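Local coordinates for cytidine deaminase (Burkholderia pseudomallei, PDB 3DMO), which probably salvages cytidine and 2'-deoxycytidine for UMP synthesis, using zinc to deaminate them hydrolytically to uridine and 2'-deoxyuridine, at residues Ala37-Asp42 / Glu79-Ala84; Ala84-Thr89 / Val114-Gln119. One frame throughout, in Å; residues are numbered along the deposited sequence.

Contact 1. Residues Ala37-Asp42 / Glu79-Ala84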
ATOM      1  N   ALA A  37      11.921   3.203  16.934  1.00 19.15           N
ATOM      2  CA  ALA A  37      13.226   3.841  16.938  1.00 19.31           C
ATOM      3  C   ALA A  37      14.245   2.883  16.369  1.00 19.38           C
ATOM      4  O   ALA A  37      14.359   1.744  16.814  1.00 19.05           O
ATOM      5  CB  ALA A  37      13.615   4.273  18.335  1.00 19.70           C
ATOM      6  N   LEU A  38      14.983   3.377  15.384  1.00 19.91           N
ATOM      7  CA  LEU A  38      15.918   2.584  14.601  1.00 20.32           C
ATOM      8  C   LEU A  38      17.317   3.099  14.889  1.00 20.39           C
ATOM      9  O   LEU A  38      17.547   4.316  14.843  1.00 20.89           O
ATOM     10  CB  LEU A  38      15.588   2.789  13.120  1.00 20.69           C
ATOM     11  CG  LEU A  38      16.382   2.133  12.005  1.00 20.87           C
ATOM     12  CD1 LEU A  38      16.229   0.614  12.040  1.00 20.82           C
ATOM     13  CD2 LEU A  38      15.886   2.702  10.684  1.00 20.85           C
ATOM     14  N   VAL A  39      18.247   2.197  15.201  1.00 19.82           N
ATOM     15  CA  VAL A  39      19.625   2.616  15.448  1.00 20.26           C
ATOM     16  C   VAL A  39      20.515   2.021  14.374  1.00 20.26           C
ATOM     17  O   VAL A  39      20.422   0.838  14.083  1.00 19.63           O
ATOM     18  CB  VAL A  39      20.129   2.280  16.895  1.00 20.20           C
ATOM     19  CG1 VAL A  39      20.113   0.772  17.180  1.00 20.27           C
ATOM     20  CG2 VAL A  39      21.523   2.892  17.130  1.00 20.55           C
ATOM     21  N   THR A  40      21.357   2.858  13.782  1.00 20.66           N
ATOM     22  CA  THR A  40      22.162   2.461  12.635  1.00 21.39           C
ATOM     23  C   THR A  40      23.515   1.885  13.048  1.00 21.94           C
ATOM     24  O   THR A  40      23.882   1.902  14.223  1.00 21.86           O
ATOM     25  CB  THR A  40      22.409   3.658  11.698  1.00 21.13           C
ATOM     26  OG1 THR A  40      23.237   4.617  12.367  1.00 21.54           O
ATOM     27  CG2 THR A  40      21.095   4.331  11.313  1.00 20.57           C
ATOM     28  N   ASN A  41      24.254   1.401  12.057  1.00 22.58           N
ATOM     29  CA  ASN A  41      25.618   0.914  12.244  1.00 23.05           C
ATOM     30  C   ASN A  41      26.575   1.902  12.940  1.00 23.58           C
ATOM     31  O   ASN A  41      27.454   1.475  13.693  1.00 24.55           O
ATOM     32  CB  ASN A  41      26.195   0.370  10.919  1.00 22.83           C
ATOM     33  CG  ASN A  41      26.150   1.381   9.765  1.00 22.39           C
ATOM     34  OD1 ASN A  41      25.701   2.514   9.911  1.00 23.50           O
ATOM     35  ND2 ASN A  41      26.637   0.952   8.598  1.00 23.87           N
ATOM     36  N   ASP A  42      26.398   3.204  12.708  1.00 23.38           N
ATOM     37  CA  ASP A  42      27.239   4.215  13.345  1.00 23.78           C
ATOM     38  C   ASP A  42      26.574   4.879  14.557  1.00 23.79           C
ATOM     39  O   ASP A  42      27.027   5.922  15.041  1.00 23.93           O
ATOM     40  CB  ASP A  42      27.752   5.241  12.317  1.00 23.57           C
ATOM     41  CG  ASP A  42      26.647   6.076  11.688  1.00 24.42           C
ATOM     42  OD1 ASP A  42      26.990   6.993  10.902  1.00 25.75           O
ATOM     43  OD2 ASP A  42      25.449   5.846  11.962  1.00 23.86           O
ATOM     44  N   GLU A  79      22.460  -1.570   6.946  1.00 20.69           N
ATOM     45  CA  GLU A  79      23.177  -0.628   7.820  1.00 20.58           C
ATOM     46  C   GLU A  79      22.488  -0.355   9.150  1.00 20.68           C
ATOM     47  O   GLU A  79      22.810   0.631   9.821  1.00 21.00           O
ATOM     48  CB  GLU A  79      23.442   0.691   7.099  1.00 20.42           C
ATOM     49  CG  GLU A  79      24.454   0.572   5.990  1.00 20.58           C
ATOM     50  CD  GLU A  79      25.032   1.903   5.600  1.00 21.38           C
ATOM     51  OE1 GLU A  79      24.328   2.703   4.946  1.00 20.60           O
ATOM     52  OE2 GLU A  79      26.203   2.142   5.938  1.00 22.32           O
ATOM     53  N   PHE A  80      21.555  -1.227   9.532  1.00 20.55           N
ATOM     54  CA  PHE A  80      20.798  -1.060  10.777  1.00 20.34           C
ATOM     55  C   PHE A  80      21.123  -2.135  11.808  1.00 20.50           C
ATOM     56  O   PHE A  80      21.207  -3.321  11.481  1.00 21.02           O
ATOM     57  CB  PHE A  80      19.297  -0.970  10.484  1.00 20.36           C
ATOM     58  CG  PHE A  80      18.983  -0.012   9.377  1.00 19.94           C
ATOM     59  CD1 PHE A  80      18.611  -0.482   8.122  1.00 19.23           C
ATOM     60  CD2 PHE A  80      19.142   1.357   9.569  1.00 21.38           C
ATOM     61  CE1 PHE A  80      18.359   0.411   7.079  1.00 20.52           C
ATOM     62  CE2 PHE A  80      18.892   2.259   8.536  1.00 20.97           C
ATOM     63  CZ  PHE A  80      18.498   1.779   7.286  1.00 20.30           C
ATOM     64  N   ALA A  81      21.338  -1.696  13.044  1.00 20.36           N
ATOM     65  CA  ALA A  81      21.660  -2.599  14.145  1.00 20.58           C
ATOM     66  C   ALA A  81      20.408  -3.159  14.821  1.00 20.12           C
ATOM     67  O   ALA A  81      20.330  -4.355  15.111  1.00 20.75           O
ATOM     68  CB  ALA A  81      22.520  -1.877  15.166  1.00 20.69           C
ATOM     69  N   ALA A  82      19.435  -2.289  15.080  1.00 19.55           N
ATOM     70  CA  ALA A  82      18.237  -2.664  15.834  1.00 18.86           C
ATOM     71  C   ALA A  82      17.101  -1.686  15.593  1.00 18.86           C
ATOM     72  O   ALA A  82      17.330  -0.497  15.297  1.00 18.88           O
ATOM     73  CB  ALA A  82      18.544  -2.729  17.341  1.00 18.81           C
ATOM     74  N   ILE A  83      15.877  -2.189  15.752  1.00 18.24           N
ATOM     75  CA  ILE A  83      14.678  -1.358  15.763  1.00 18.24           C
ATOM     76  C   ILE A  83      13.807  -1.733  16.967  1.00 17.98           C
ATOM     77  O   ILE A  83      13.633  -2.914  17.258  1.00 18.56           O
ATOM     78  CB  ILE A  83      13.892  -1.465  14.413  1.00 18.43           C
ATOM     79  CG1 ILE A  83      12.789  -0.399  14.323  1.00 18.61           C
ATOM     80  CG2 ILE A  83      13.383  -2.884  14.169  1.00 19.13           C
ATOM     81  CD1 ILE A  83      12.146  -0.308  12.933  1.00 18.80           C
ATOM     82  N   ALA A  84      13.332  -0.725  17.705  1.00 17.75           N
ATOM     83  CA  ALA A  84      12.340  -0.930  18.775  1.00 16.93           C
ATOM     84  C   ALA A  84      10.986  -0.432  18.297  1.00 17.19           C
ATOM     85  O   ALA A  84      10.913   0.592  17.622  1.00 17.26           O
ATOM     86  CB  ALA A  84      12.750  -0.181  20.054  1.00 16.94           C
TER
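A37 and A84 bind each other twice, A37 N to A84 O at 2.9 Å and A84 N to A37 O at 2.8 Å, opening an antiparallel ladder that runs on through V39 N to A82 O, a nearly straight bond of 172°. V39 O then takes a bond from A81 N at 2.9 Å and only a weak one from A82 N. The packing is tight on the side shared by L38, F80 and I83. L38, with CG anti to the backbone N (chi1 179°), reaches across: CD2 lies 3.7 Å from F80 CD2, and CD1 meets I83 CB. The branched leucine thus fills the angle between a ring and a beta-branched neighbour, and helix 62-72 closes over it through L67 and A70. T40 CG2 comes in at the edge of the F80 ring. On the opposite face, which carries A37, V39, A82 and A84, the small alanines let helix 11-22 approach closely through L14, while V39 CG1 lies 3.8 Å from A82 CB.

The outer end, from N41 and E79 on, is looser and polar. N41 N binds E79 O, and N41 ND2 meets E79 OE2 at 2.9 Å, on the anti side but out of the carboxylate plane, with E79 OE2 close to the plane of N41's own amide. E79 OE1 also pairs with R76. T40 OG1 donates to D42 OD2 at 2.6 Å, which holds the turn beyond the strand; amide and carboxylates suit this exposed end.

A81 and A82 opposite V39 form a classic beta bulge where strands 34-40 and 80-87 pair in the central mixed sheet of the cytidine deaminase fold.

Contact 2. Residues Ala84-Thr89 / Val114-Gln119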
ATOM      1  N   ALA A  84      13.332  -0.725  17.705  1.00 17.75           N
ATOM      2  CA  ALA A  84      12.340  -0.930  18.775  1.00 16.93           C
ATOM      3  C   ALA A  84      10.986  -0.432  18.297  1.00 17.19           C
ATOM      4  O   ALA A  84      10.913   0.592  17.622  1.00 17.26           O
ATOM      5  CB  ALA A  84      12.750  -0.181  20.054  1.00 16.94           C
ATOM      6  N   VAL A  85       9.917  -1.160  18.629  1.00 17.35           N
ATOM      7  CA  VAL A  85       8.550  -0.777  18.241  1.00 17.12           C
ATOM      8  C   VAL A  85       7.667  -0.838  19.497  1.00 17.27           C
ATOM      9  O   VAL A  85       7.764  -1.794  20.282  1.00 16.78           O
ATOM     10  CB  VAL A  85       7.971  -1.718  17.138  1.00 17.03           C
ATOM     11  CG1 VAL A  85       6.704  -1.111  16.492  1.00 17.00           C
ATOM     12  CG2 VAL A  85       9.024  -2.020  16.075  1.00 17.76           C
ATOM     13  N   VAL A  86       6.808   0.169  19.684  1.00 17.46           N
ATOM     14  CA  VAL A  86       5.957   0.245  20.884  1.00 18.06           C
ATOM     15  C   VAL A  86       4.536   0.720  20.541  1.00 18.53           C
ATOM     16  O   VAL A  86       4.352   1.628  19.733  1.00 18.01           O
ATOM     17  CB  VAL A  86       6.604   1.137  22.001  1.00 18.05           C
ATOM     18  CG1 VAL A  86       6.819   2.585  21.531  1.00 18.40           C
ATOM     19  CG2 VAL A  86       5.773   1.100  23.270  1.00 18.63           C
ATOM     20  N   GLY A  87       3.541   0.089  21.159  1.00 19.16           N
ATOM     21  CA  GLY A  87       2.161   0.562  21.095  1.00 20.41           C
ATOM     22  C   GLY A  87       1.417   0.190  22.365  1.00 21.35           C
ATOM     23  O   GLY A  87       1.959  -0.505  23.224  1.00 21.25           O
ATOM     24  N   GLU A  88       0.172   0.650  22.475  1.00 22.31           N
ATOM     25  CA  GLU A  88      -0.679   0.357  23.627  1.00 23.63           C
ATOM     26  C   GLU A  88      -1.381  -0.993  23.415  1.00 23.36           C
ATOM     27  O   GLU A  88      -2.580  -1.062  23.113  1.00 23.80           O
ATOM     28  CB  GLU A  88      -1.691   1.492  23.842  1.00 24.29           C
ATOM     29  CG  GLU A  88      -2.519   1.379  25.121  1.00 28.28           C
ATOM     30  CD  GLU A  88      -1.689   1.582  26.375  1.00 33.48           C
ATOM     31  OE1 GLU A  88      -1.435   0.582  27.093  1.00 35.28           O
ATOM     32  OE2 GLU A  88      -1.287   2.743  26.640  1.00 35.91           O
ATOM     33  N   THR A  89      -0.619  -2.067  23.585  1.00 22.69           N
ATOM     34  CA  THR A  89      -1.113  -3.416  23.339  1.00 21.87           C
ATOM     35  C   THR A  89      -0.959  -4.283  24.585  1.00 21.58           C
ATOM     36  O   THR A  89      -0.199  -3.944  25.498  1.00 20.75           O
ATOM     37  CB  THR A  89      -0.373  -4.078  22.143  1.00 22.19           C
ATOM     38  OG1 THR A  89       1.041  -3.898  22.298  1.00 21.20           O
ATOM     39  CG2 THR A  89      -0.801  -3.444  20.820  1.00 21.92           C
ATOM     40  N   VAL A 114      13.155  -5.270  18.684  1.00 19.25           N
ATOM     41  CA  VAL A 114      12.762  -5.189  20.090  1.00 19.42           C
ATOM     42  C   VAL A 114      11.304  -4.720  20.160  1.00 19.04           C
ATOM     43  O   VAL A 114      11.004  -3.569  19.832  1.00 18.66           O
ATOM     44  CB  VAL A 114      13.664  -4.184  20.885  1.00 19.20           C
ATOM     45  CG1 VAL A 114      13.260  -4.133  22.357  1.00 20.09           C
ATOM     46  CG2 VAL A 114      15.155  -4.526  20.730  1.00 20.26           C
ATOM     47  N   LEU A 115      10.409  -5.617  20.570  1.00 19.33           N
ATOM     48  CA  LEU A 115       8.974  -5.314  20.605  1.00 19.45           C
ATOM     49  C   LEU A 115       8.526  -5.083  22.034  1.00 19.99           C
ATOM     50  O   LEU A 115       8.886  -5.844  22.928  1.00 19.94           O
ATOM     51  CB  LEU A 115       8.171  -6.460  19.988  1.00 19.36           C
ATOM     52  CG  LEU A 115       8.568  -6.815  18.563  1.00 18.83           C
ATOM     53  CD1 LEU A 115       7.851  -8.091  18.143  1.00 18.85           C
ATOM     54  CD2 LEU A 115       8.288  -5.631  17.617  1.00 17.21           C
ATOM     55  N   THR A 116       7.733  -4.041  22.243  1.00 20.16           N
ATOM     56  CA  THR A 116       7.281  -3.710  23.590  1.00 21.14           C
ATOM     57  C   THR A 116       5.900  -3.043  23.600  1.00 20.83           C
ATOM     58  O   THR A 116       5.300  -2.815  22.551  1.00 20.60           O
ATOM     59  CB  THR A 116       8.356  -2.873  24.354  1.00 21.02           C
ATOM     60  OG1 THR A 116       8.036  -2.832  25.751  1.00 22.21           O
ATOM     61  CG2 THR A 116       8.487  -1.457  23.808  1.00 21.54           C
ATOM     62  N   ASN A 117       5.389  -2.757  24.792  1.00 21.18           N
ATOM     63  CA  ASN A 117       4.134  -2.027  24.927  1.00 21.08           C
ATOM     64  C   ASN A 117       4.339  -0.921  25.943  1.00 21.79           C
ATOM     65  O   ASN A 117       5.481  -0.550  26.219  1.00 22.55           O
ATOM     66  CB  ASN A 117       2.981  -2.962  25.311  1.00 20.98           C
ATOM     67  CG  ASN A 117       3.233  -3.700  26.614  1.00 20.87           C
ATOM     68  OD1 ASN A 117       4.191  -3.410  27.326  1.00 22.07           O
ATOM     69  ND2 ASN A 117       2.379  -4.667  26.926  1.00 20.70           N
ATOM     70  N   MET A 118       3.248  -0.397  26.493  1.00 22.35           N
ATOM     71  CA  MET A 118       3.331   0.698  27.453  1.00 23.05           C
ATOM     72  C   MET A 118       3.289   0.192  28.896  1.00 23.84           C
ATOM     73  O   MET A 118       3.122   0.985  29.825  1.00 24.17           O
ATOM     74  CB  MET A 118       2.208   1.709  27.211  1.00 23.28           C
ATOM     75  CG  MET A 118       2.239   2.376  25.835  1.00 23.52           C
ATOM     76  SD  MET A 118       3.781   3.240  25.481  1.00 25.30           S
ATOM     77  CE  MET A 118       3.678   4.674  26.551  1.00 22.91           C
ATOM     78  N   GLN A 119       3.457  -1.116  29.077  1.00 23.85           N
ATOM     79  CA  GLN A 119       3.347  -1.750  30.395  1.00 24.52           C
ATOM     80  C   GLN A 119       4.559  -2.606  30.768  1.00 24.23           C
ATOM     81  O   GLN A 119       4.458  -3.486  31.624  1.00 24.64           O
ATOM     82  CB  GLN A 119       2.083  -2.616  30.458  1.00 24.43           C
ATOM     83  CG  GLN A 119       0.791  -1.881  30.169  1.00 26.08           C
ATOM     84  CD  GLN A 119      -0.381  -2.827  30.135  1.00 28.05           C
ATOM     85  OE1 GLN A 119      -0.952  -3.161  31.177  1.00 28.10           O
ATOM     86  NE2 GLN A 119      -0.736  -3.290  28.935  1.00 27.58           N
TER
HETATM   87  O   HOH W   1       0.442  -1.346  26.682  1.00 21.21           O
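A beta-alpha-beta unit, strand 80-87, helix 97-107 and strand 112-116, brings these two strands side by side and parallel, their axes 11° apart. V85 sits at the centre of the pairing: V85 N binds V114 O at 2.9 Å, and V85 O receives T116 N at 3.0 Å. On one face V85 and L115 run alongside each other, V85 CB 4.0 Å from L115 CD2. These branched side chains suit an apolar layer that also meets I93 and P95, and V85 lies close to E63, the probable proton donor of the active site. On the other face V86 CB rests 3.7 Å from T116 CG2. T116 places that methyl between its backbone N and carbonyl carbon and sends OG1 anti to the N (chi1 -166°), where D121 O binds the hydroxyl. M118, its chain bent at chi2 and chi3, brings SD to 3.7 Å from V86 CG2.

Beyond the strands polar groups take over. N117 ND2 donates to T89 O at 3.0 Å, tilted from the carbonyl plane, and binds D121 as well; N117 OD1 accepts from Q119 N in an Asx turn. A single water stitches the ends together, donating to E88 OE1 at 2.7 Å and to T89 O while accepting from M118 N and Q119 NE2.

How the contacts relate
Strand 80-87 serves both contacts, its first half paired antiparallel with strand 34-40 in contact 1 and its second half parallel with strand 112-116 in contact 2. A84 belongs to both, and I83 O lies 2.8 Å from V114 N, a probable hydrogen bond that carries the sheet from one to the other. Both are buried and apolar where the strands pair, then more polar, and in part exposed, at their outer ends: contact 1 finishes in an amide-carboxylate bond, contact 2 in an amide-to-backbone bond plus a bridging water. The I83 and V85 side chains lie about 4 Å from that of E63, the probable proton donor, so both contacts probably border the active site.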